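PDB 5OPZ: ChiX from Serratia marcescens, which is a zinc-containing L-Ala D-Glu endopeptidase that hydrolyses peptidoglycan, probably in its peptide stems, and is required for chitinase secretion. Local coordinates for residues 78-83 and 96-101. Numbering follows the deposited sequence.
Sequences VDVVAM and AQIAVA. With ZN (zinc ion), chain C.
Within 96-101, I98 makes the contact, setting its two branches on V80 and A82 of the strand. Its CD1 lies 3.9 Å from CB of A82. Its CG2 meets CG2 of V80 at 4.2 Å, methyl against methyl, tip to tip. The first torsion of I98 (chi1 -63°) aims the two branches: CG2 stands anti to the backbone N and CG1 anti to the carbonyl carbon, from where the extended chi2 (159°) places CD1 against A82. V80 and A82, two apart in the strand, both turn CB toward the helix. The contact is light and wholly apolar, burying 121 Å² in all, with 7.8 Å between CA of A82 and CA of I98.

F44 of the neighbouring strand 44-48 touches both V80 and I98, and Y95, from the same helix as I98, packs on V80 and V81 while its OH is hydrogen-bonded to N of A82. D79, the residue before V80, puts its carboxylate on the other side of the strand, where OD1 binds the zinc ion at 2.0 Å; H72 and H127 are the other protein ligands. S47 OG is hydrogen-bonded to O of D79. Strand 77-82 thus supplies a metal ligand and, further along, the valine and alanine that helix 92-109 covers, within the antiparallel sheet of a zinc peptidase of the D-alanyl-D-alanine carboxypeptidase family, clan MD, with its His-Asp-His zinc site.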
loop_
_atom_site.group_PDB
_atom_site.type_symbol
_atom_site.label_atom_id
_atom_site.label_comp_id
_atom_site.label_asym_id
_atom_site.label_seq_id
_atom_site.Cartn_x
_atom_site.Cartn_y
_atom_site.Cartn_z
ATOM N N VAL A 78 -2.935 0.797 -3.138
ATOM C CA VAL A 78 -1.721 1.512 -2.757
ATOM C C VAL A 78 -0.542 0.559 -2.871
ATOM O O VAL A 78 -0.682 -0.649 -2.636
ATOM C CB VAL A 78 -1.787 2.091 -1.323
ATOM C CG1 VAL A 78 -2.902 3.129 -1.236
ATOM C CG2 VAL A 78 -1.988 1.011 -0.299
ATOM N N ASP A 79 0.619 1.142 -3.192
ATOM C CA ASP A 79 1.918 0.500 -2.977
ATOM C C ASP A 79 2.614 1.206 -1.826
ATOM O O ASP A 79 2.695 2.415 -1.832
ATOM C CB ASP A 79 2.742 0.588 -4.244
ATOM C CG ASP A 79 2.234 -0.269 -5.370
ATOM O OD1 ASP A 79 1.315 -1.059 -5.209
ATOM O OD2 ASP A 79 2.767 -0.159 -6.473
ATOM N N VAL A 80 3.035 0.422 -0.857
ATOM C CA VAL A 80 3.749 0.948 0.278
ATOM C C VAL A 80 5.250 0.746 0.079
ATOM O O VAL A 80 5.693 -0.088 -0.688
ATOM C CB VAL A 80 3.332 0.314 1.624
ATOM C CG1 VAL A 80 1.830 0.466 1.842
ATOM C CG2 VAL A 80 3.708 -1.147 1.705
ATOM N N VAL A 81 6.009 1.570 0.768
ATOM C CA VAL A 81 7.454 1.454 0.804
ATOM C C VAL A 81 7.887 1.392 2.277
ATOM O O VAL A 81 7.541 2.297 3.082
ATOM C CB VAL A 81 8.177 2.570 0.030
ATOM C CG1 VAL A 81 7.840 3.931 0.520
ATOM C CG2 VAL A 81 9.682 2.349 0.042
ATOM N N ALA A 82 8.650 0.335 2.621
ATOM C CA ALA A 82 9.161 0.207 4.009
ATOM C C ALA A 82 10.285 1.220 4.235
ATOM O O ALA A 82 11.151 1.376 3.369
ATOM C CB ALA A 82 9.694 -1.171 4.231
ATOM N N MET A 83 10.239 1.869 5.401
ATOM C CA MET A 83 11.164 2.957 5.753
ATOM C C MET A 83 11.838 2.722 7.118
ATOM O O MET A 83 11.765 3.578 7.997
ATOM C CB MET A 83 10.369 4.284 5.833
ATOM C CG MET A 83 9.674 4.756 4.593
ATOM S SD MET A 83 10.841 5.071 3.294
ATOM C CE MET A 83 11.728 6.483 3.945
ATOM N N ALA A 96 6.205 -8.142 4.905
ATOM C CA ALA A 96 5.397 -9.112 5.669
ATOM C C ALA A 96 4.893 -8.503 6.979
ATOM O O ALA A 96 3.746 -8.743 7.391
ATOM C CB ALA A 96 6.144 -10.408 5.876
ATOM N N GLN A 97 5.763 -7.722 7.610
ATOM C CA GLN A 97 5.356 -7.086 8.863
ATOM C C GLN A 97 4.351 -6.007 8.645
ATOM O O GLN A 97 3.426 -5.863 9.454
ATOM C CB GLN A 97 6.580 -6.553 9.599
ATOM C CG GLN A 97 7.490 -7.648 10.140
ATOM C CD GLN A 97 8.574 -7.123 11.045
ATOM O OE1 GLN A 97 8.278 -6.654 12.114
ATOM N NE2 GLN A 97 9.832 -7.220 10.611
ATOM N N ILE A 98 4.564 -5.210 7.606
ATOM C CA ILE A 98 3.557 -4.215 7.225
ATOM C C ILE A 98 2.206 -4.900 6.992
ATOM O O ILE A 98 1.152 -4.379 7.418
ATOM C CB ILE A 98 3.967 -3.333 6.029
ATOM C CG1 ILE A 98 5.194 -2.523 6.402
ATOM C CG2 ILE A 98 2.820 -2.446 5.561
ATOM C CD1 ILE A 98 5.970 -2.038 5.205
ATOM N N ALA A 99 2.202 -6.013 6.269
ATOM C CA ALA A 99 0.959 -6.693 5.963
ATOM C C ALA A 99 0.270 -7.216 7.219
ATOM O O ALA A 99 -0.946 -7.297 7.211
ATOM C CB ALA A 99 1.187 -7.806 4.964
ATOM N N VAL A 100 1.002 -7.583 8.275
ATOM C CA VAL A 100 0.347 -7.956 9.558
ATOM C C VAL A 100 -0.511 -6.776 10.039
ATOM O O VAL A 100 -1.656 -6.957 10.491
ATOM C CB VAL A 100 1.370 -8.332 10.635
ATOM C CG1 VAL A 100 0.795 -8.416 12.028
ATOM C CG2 VAL A 100 1.998 -9.644 10.245
ATOM N N ALA A 101 0.086 -5.584 10.022
ATOM C CA ALA A 101 -0.585 -4.387 10.456
ATOM C C ALA A 101 -1.804 -4.066 9.574
ATOM O O ALA A 101 -2.850 -3.684 10.098
ATOM C CB ALA A 101 0.372 -3.240 10.466
HETATM ZN ZN ZN C . 0.318 -1.731 -6.797
#